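Local atomic coordinates of tRNA (Adenine(22)-N(1))-methyltransferase (Mycoplasma capricolum subsp. capricolum, PDB entry 6QE6), a protein that binds S-adenosyl-L-homocysteine, the product form of its methyl-donor cofactor, and probably methylates N1 of adenine 22 in tRNA. Residues S36-D41 and I61-D66; L49-V54 and G86-I91. All coordinates share one frame; numbering follows the deposited sequence.

Contact 1 (S36-D41 and I61-D66); sequences STAIAD and IAYACD. Unlike the reference sequence in segment 36-41: Ala-38 (reference Thr). With SAH (S-adenosyl-L-homocysteine), chain C.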
loop_
_atom_site.group_PDB
_atom_site.type_symbol
_atom_site.label_atom_id
_atom_site.label_comp_id
_atom_site.label_asym_id
_atom_site.label_seq_id
_atom_site.Cartn_x
_atom_site.Cartn_y
_atom_site.Cartn_z
ATOM N N SER A 36 -18.746 4.241 -0.990
ATOM C CA SER A 36 -18.462 3.235 0.023
ATOM C C SER A 36 -19.318 3.471 1.250
ATOM O O SER A 36 -19.694 4.601 1.547
ATOM C CB SER A 36 -16.988 3.250 0.426
ATOM O OG SER A 36 -16.202 2.836 -0.669
ATOM N N THR A 37 -19.616 2.390 1.968
ATOM C CA THR A 37 -20.306 2.547 3.240
ATOM C C THR A 37 -19.318 2.847 4.365
ATOM O O THR A 37 -19.441 3.864 5.057
ATOM C CB THR A 37 -21.146 1.302 3.552
ATOM O OG1 THR A 37 -22.286 1.279 2.687
ATOM C CG2 THR A 37 -21.632 1.328 4.983
ATOM N N ALA A 38 -18.317 1.984 4.548
ATOM C CA ALA A 38 -17.373 2.119 5.650
ATOM C C ALA A 38 -15.965 1.798 5.168
ATOM O O ALA A 38 -15.755 0.814 4.455
ATOM C CB ALA A 38 -17.748 1.199 6.824
ATOM N N ILE A 39 -15.002 2.632 5.560
ATOM C CA ILE A 39 -13.593 2.364 5.299
ATOM C C ILE A 39 -12.843 2.400 6.624
ATOM O O ILE A 39 -13.291 2.999 7.601
ATOM C CB ILE A 39 -12.980 3.362 4.287
ATOM C CG1 ILE A 39 -12.920 4.795 4.867
ATOM C CG2 ILE A 39 -13.740 3.310 2.941
ATOM C CD1 ILE A 39 -11.590 5.159 5.558
ATOM N N ALA A 40 -11.679 1.756 6.651
ATOM C CA ALA A 40 -10.808 1.824 7.819
ATOM C C ALA A 40 -9.411 2.263 7.387
ATOM O O ALA A 40 -8.799 1.638 6.517
ATOM C CB ALA A 40 -10.759 0.485 8.554
ATOM N N ASP A 41 -8.910 3.339 7.986
ATOM C CA ASP A 41 -7.549 3.809 7.744
ATOM C C ASP A 41 -6.667 3.248 8.851
ATOM O O ASP A 41 -6.846 3.585 10.025
ATOM C CB ASP A 41 -7.499 5.336 7.706
ATOM C CG ASP A 41 -6.186 5.885 7.142
ATOM O OD1 ASP A 41 -5.396 5.133 6.499
ATOM O OD2 ASP A 41 -5.965 7.102 7.333
ATOM N N ILE A 61 -19.057 6.337 6.590
ATOM C CA ILE A 61 -18.338 6.394 7.855
ATOM C C ILE A 61 -16.885 5.956 7.653
ATOM O O ILE A 61 -16.511 5.366 6.632
ATOM C CB ILE A 61 -19.017 5.548 8.960
ATOM C CG1 ILE A 61 -18.927 4.061 8.655
ATOM C CG2 ILE A 61 -20.465 5.981 9.178
ATOM C CD1 ILE A 61 -18.975 3.213 9.911
ATOM N N ALA A 62 -16.054 6.271 8.643
ATOM C CA ALA A 62 -14.659 5.863 8.607
ATOM C C ALA A 62 -14.205 5.455 10.000
ATOM O O ALA A 62 -14.563 6.084 11.001
ATOM C CB ALA A 62 -13.745 6.978 8.066
ATOM N N TYR A 63 -13.433 4.382 10.048
ATOM C CA TYR A 63 -12.672 3.998 11.228
ATOM C C TYR A 63 -11.244 4.532 11.096
ATOM O O TYR A 63 -10.527 4.173 10.155
ATOM C CB TYR A 63 -12.676 2.478 11.376
ATOM C CG TYR A 63 -14.053 1.914 11.551
ATOM C CD1 TYR A 63 -14.810 2.188 12.691
ATOM C CD2 TYR A 63 -14.603 1.107 10.588
ATOM C CE1 TYR A 63 -16.089 1.655 12.842
ATOM C CE2 TYR A 63 -15.861 0.575 10.734
ATOM C CZ TYR A 63 -16.602 0.842 11.851
ATOM O OH TYR A 63 -17.861 0.277 11.942
ATOM N N ALA A 64 -10.835 5.385 12.023
ATOM C CA ALA A 64 -9.516 6.026 11.981
ATOM C C ALA A 64 -8.651 5.389 13.066
ATOM O O ALA A 64 -8.769 5.734 14.244
ATOM C CB ALA A 64 -9.636 7.533 12.160
ATOM N N CYS A 65 -7.781 4.468 12.659
ATOM C CA CYS A 65 -7.118 3.535 13.563
ATOM C C CYS A 65 -5.633 3.831 13.674
ATOM O O CYS A 65 -4.980 4.183 12.689
ATOM C CB CYS A 65 -7.281 2.086 13.089
ATOM S SG CYS A 65 -8.898 1.707 12.364
ATOM N N ASP A 66 -5.102 3.644 14.872
ATOM C CA ASP A 66 -3.677 3.761 15.097
ATOM C C ASP A 66 -3.271 2.856 16.254
ATOM O O ASP A 66 -4.050 2.586 17.172
ATOM C CB ASP A 66 -3.269 5.214 15.365
ATOM C CG ASP A 66 -1.819 5.487 14.977
ATOM O OD1 ASP A 66 -0.924 4.820 15.538
ATOM O OD2 ASP A 66 -1.570 6.342 14.098
HETATM N N SAH C . -1.398 7.415 7.250
HETATM C CA SAH C . -0.524 8.583 7.228
HETATM C CB SAH C . 0.498 8.519 8.373
HETATM C CG SAH C . 1.547 7.407 8.305
HETATM S SD SAH C . 2.767 7.548 9.638
HETATM C C SAH C . 0.198 8.721 5.885
HETATM O O SAH C . 0.317 7.753 5.126
HETATM O OXT SAH C . 0.685 9.800 5.528
HETATM C "C5'" SAH C . 2.503 5.830 10.136
HETATM C "C4'" SAH C . 1.446 5.708 11.228
HETATM O "O4'" SAH C . 1.123 4.349 11.404
HETATM C "C3'" SAH C . 1.944 6.194 12.577
HETATM O "O3'" SAH C . 1.012 7.101 13.120
HETATM C "C2'" SAH C . 2.014 4.948 13.444
HETATM O "O2'" SAH C . 1.629 5.266 14.754
HETATM C "C1'" SAH C . 1.026 4.024 12.767
HETATM N N9 SAH C . 1.345 2.604 12.918
HETATM C C8 SAH C . 2.581 2.023 12.895
HETATM N N7 SAH C . 2.412 0.682 13.054
HETATM C C5 SAH C . 1.107 0.412 13.169
HETATM C C6 SAH C . 0.412 -0.772 13.355
HETATM N N6 SAH C . 1.054 -1.934 13.446
HETATM N N1 SAH C . -0.961 -0.730 13.448
HETATM C C2 SAH C . -1.638 0.470 13.350
HETATM N N3 SAH C . -0.930 1.638 13.167
HETATM C C4 SAH C . 0.420 1.608 13.078
#

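Contact 2 (L49-V54 and G86-I91); sequences LPIYLV and GQIFTI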
loop_
_atom_site.group_PDB
_atom_site.type_symbol
_atom_site.label_atom_id
_atom_site.label_comp_id
_atom_site.label_asym_id
_atom_site.label_seq_id
_atom_site.Cartn_x
_atom_site.Cartn_y
_atom_site.Cartn_z
ATOM N N LEU A 49 -7.001 11.701 5.979
ATOM C CA LEU A 49 -7.599 10.901 4.910
ATOM C C LEU A 49 -9.035 10.492 5.239
ATOM O O LEU A 49 -9.921 10.689 4.383
ATOM C CB LEU A 49 -6.711 9.694 4.581
ATOM C CG LEU A 49 -7.279 8.662 3.591
ATOM C CD1 LEU A 49 -7.495 9.277 2.221
ATOM C CD2 LEU A 49 -6.373 7.416 3.466
ATOM N N PRO A 50 -9.347 9.932 6.421
ATOM C CA PRO A 50 -10.769 9.717 6.751
ATOM C C PRO A 50 -11.607 10.978 6.658
ATOM O O PRO A 50 -12.725 10.932 6.130
ATOM C CB PRO A 50 -10.716 9.173 8.186
ATOM C CG PRO A 50 -9.419 8.477 8.270
ATOM C CD PRO A 50 -8.466 9.289 7.415
ATOM N N ILE A 51 -11.093 12.104 7.161
ATOM C CA ILE A 51 -11.823 13.368 7.100
ATOM C C ILE A 51 -12.110 13.751 5.653
ATOM O O ILE A 51 -13.252 14.048 5.289
ATOM C CB ILE A 51 -11.042 14.469 7.844
ATOM C CG1 ILE A 51 -11.141 14.255 9.357
ATOM C CG2 ILE A 51 -11.530 15.862 7.452
ATOM C CD1 ILE A 51 -10.044 14.935 10.127
ATOM N N TYR A 52 -11.085 13.733 4.798
ATOM C CA TYR A 52 -11.288 14.052 3.385
ATOM C C TYR A 52 -12.360 13.162 2.756
ATOM O O TYR A 52 -13.267 13.654 2.069
ATOM C CB TYR A 52 -9.973 13.907 2.619
ATOM C CG TYR A 52 -10.103 14.197 1.145
ATOM C CD1 TYR A 52 -9.853 15.480 0.659
ATOM C CD2 TYR A 52 -10.484 13.200 0.234
ATOM C CE1 TYR A 52 -9.971 15.784 -0.689
ATOM C CE2 TYR A 52 -10.612 13.489 -1.136
ATOM C CZ TYR A 52 -10.345 14.794 -1.587
ATOM O OH TYR A 52 -10.445 15.132 -2.921
ATOM N N LEU A 53 -12.255 11.839 2.971
ATOM C CA LEU A 53 -13.174 10.892 2.342
ATOM C C LEU A 53 -14.613 11.124 2.790
ATOM O O LEU A 53 -15.546 11.041 1.982
ATOM C CB LEU A 53 -12.748 9.458 2.657
ATOM C CG LEU A 53 -11.462 8.943 2.012
ATOM C CD1 LEU A 53 -11.117 7.610 2.615
ATOM C CD2 LEU A 53 -11.629 8.822 0.510
ATOM N N VAL A 54 -14.813 11.414 4.074
ATOM C CA VAL A 54 -16.166 11.690 4.545
ATOM C C VAL A 54 -16.664 13.027 3.996
ATOM O O VAL A 54 -17.802 13.132 3.528
ATOM C CB VAL A 54 -16.211 11.641 6.080
ATOM C CG1 VAL A 54 -17.457 12.357 6.601
ATOM C CG2 VAL A 54 -16.189 10.188 6.539
ATOM N N GLY A 86 -19.898 12.043 14.381
ATOM C CA GLY A 86 -20.881 11.023 14.076
ATOM C C GLY A 86 -20.593 10.166 12.862
ATOM O O GLY A 86 -21.387 9.270 12.551
ATOM N N GLN A 87 -19.484 10.419 12.161
ATOM C CA GLN A 87 -19.157 9.694 10.939
ATOM C C GLN A 87 -17.766 9.078 11.009
ATOM O O GLN A 87 -17.506 8.077 10.338
ATOM C CB GLN A 87 -19.254 10.601 9.712
ATOM C CG GLN A 87 -20.684 11.038 9.346
ATOM C CD GLN A 87 -21.189 12.252 10.160
ATOM O OE1 GLN A 87 -20.481 13.252 10.330
ATOM N NE2 GLN A 87 -22.429 12.160 10.652
ATOM N N ILE A 88 -16.858 9.653 11.798
ATOM C CA ILE A 88 -15.509 9.120 11.929
ATOM C C ILE A 88 -15.268 8.736 13.382
ATOM O O ILE A 88 -15.620 9.485 14.296
ATOM C CB ILE A 88 -14.459 10.126 11.425
ATOM C CG1 ILE A 88 -14.744 10.453 9.963
ATOM C CG2 ILE A 88 -13.049 9.578 11.569
ATOM C CD1 ILE A 88 -13.821 11.485 9.387
ATOM N N PHE A 89 -14.681 7.558 13.592
ATOM C CA PHE A 89 -14.522 6.968 14.918
ATOM C C PHE A 89 -13.068 6.581 15.094
ATOM O O PHE A 89 -12.525 5.839 14.273
ATOM C CB PHE A 89 -15.424 5.732 15.084
ATOM C CG PHE A 89 -16.865 5.999 14.787
ATOM C CD1 PHE A 89 -17.686 6.578 15.738
ATOM C CD2 PHE A 89 -17.400 5.698 13.546
ATOM C CE1 PHE A 89 -19.019 6.856 15.453
ATOM C CE2 PHE A 89 -18.745 5.965 13.255
ATOM C CZ PHE A 89 -19.549 6.544 14.204
ATOM N N THR A 90 -12.435 7.071 16.153
ATOM C CA THR A 90 -11.049 6.697 16.399
ATOM C C THR A 90 -10.991 5.342 17.090
ATOM O O THR A 90 -11.783 5.052 17.993
ATOM C CB THR A 90 -10.329 7.750 17.237
ATOM O OG1 THR A 90 -11.194 8.195 18.287
ATOM C CG2 THR A 90 -9.915 8.937 16.379
ATOM N N ILE A 91 -10.059 4.504 16.642
ATOM C CA ILE A 91 -9.857 3.168 17.185
ATOM C C ILE A 91 -8.369 2.978 17.463
ATOM O O ILE A 91 -7.537 3.132 16.561
ATOM C CB ILE A 91 -10.360 2.074 16.224
ATOM C CG1 ILE A 91 -11.823 2.304 15.819
ATOM C CG2 ILE A 91 -10.145 0.677 16.833
ATOM C CD1 ILE A 91 -12.790 2.323 16.965
#

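Contact 1 (S36-D41 and I61-D66)
Tyr-63 N donates to Ile-39 O at 2.8 Å, and the N-H points almost straight at the oxygen (171°). This bond lies midway along a parallel ladder that pairs Ala-38 with Ile-61, Ile-39 with Ala-62, Ala-40 with Tyr-63 and Asp-41 with Ala-64. Asp-41 N reaches Tyr-63 O at 2.8 Å, and Cys-65 N reaches Asp-41 O at 2.9 Å. At the other end Ile-61 N binds Thr-37 O, whereas the bond from Ile-39 N to Ile-61 O, at 3.3 Å, is weak. Over residues 38-41 and 61-66 the strand directions differ by 15°.

Side chains alternate between the faces. On one, Ile-61 sets CG1 between its backbone N and carbonyl carbon (chi1 68°), which brings that atom to 3.6 Å from Ala-38 CB. Farther along, Ala-40 CB lies at the edge of the Tyr-63 ring, near its plane, and the phenol OH is bonded to Leu-105 N. On the other face Ile-39 CD1 meets Ala-62 CB at 3.8 Å; Leu-53 of helix 48-55 packs on Ile-39 and Pro-50 on Ala-62.

At the C-terminal end of the ladder, Asp-41 OD2 is bonded to the Thr-44 hydroxyl and OD1 to that of Thr-111. Beyond the ladder, Asp-66 takes the ribose as a bidentate acceptor: O2' donates to OD1 at 2.7 Å and O3' to OD2 at 2.9 Å. Asn-68 N and Asp-45 N bond to OD1 and OD2 respectively, and so position the carboxylate. An acidic residue at the end of the second strand gripping the ribose diol is a hallmark of Rossmann-like methyltransferases; the carboxylate is probably ionised, so charge likely strengthens both bonds, and the ribose is fixed at two points.

Contact 2 (L49-V54 and G86-I91)
Ile-88 meets three residues of helix 48-55, and the tightest packing is concentrated on its CG1-CD1 branch. CD1 approaches the helix backbone itself, 3.5 Å from Pro-50 O and 3.6 Å from Ile-51 CA, so the methyl rests on the main chain as well as on side chains. Its first torsion places CG1 beside the backbone N and opposite the carbonyl carbon (chi1 -59°), and the extended chi2 carries CD1 on to the helix. There CD1 also meets Ile-51 CG1 at 3.9 Å, the two side chains crossing at about a right angle. Val-54 CG2 lies 3.7 Å from Ile-88 CG1, with these side chains running past each other in opposite senses. The other branch, CG2, packs less closely, 4.1 Å from Pro-50 CB.

The contact slackens toward Gln-87, which is partly exposed. It touches the helix chiefly through CB, 4.0 Å from Val-54 CG1. The side-chain contacts are apolar; the one polar atom touched, Pro-50 O, is already bonded to Val-54 N within the helix.

Residues 49-54 run nearly antiparallel to strand residues 88-91 (162°), their axes 9.7 Å apart at the closest. Strand 59-66 is next to 88-92 in the sheet, and Pro-50 packs on its Ala-62 and Ala-64. From helix 69-81, Val-79 reaches Ile-88 and Asn-78 reaches Ile-51, so the Ile-88 side chain is packed by helices 48-55 and 69-81 on one face of the sheet.

Overall arrangement
Both contacts are largely buried; contact 1 lies within the beta-alpha-beta unit 36-42, 48-55, 59-66, whereas contact 2 joins its helix to the next strand of the sheet. Contact 1 works within the sheet, joining neighbouring parallel strands by backbone hydrogen bonds and ending in polar chemistry at the cofactor product. Contact 2 works across the layers, setting the crossover helix of the same unit against an edge strand of the sheet, 88-92, by apolar packing, with Gln-87 at its partly exposed margin. Strand 59-66 links them: Ala-62 N and Ala-64 N lie 2.9 Å from Gln-87 O and Phe-89 O, respectively, probable hydrogen bonds. The two centres are about 6 Å apart.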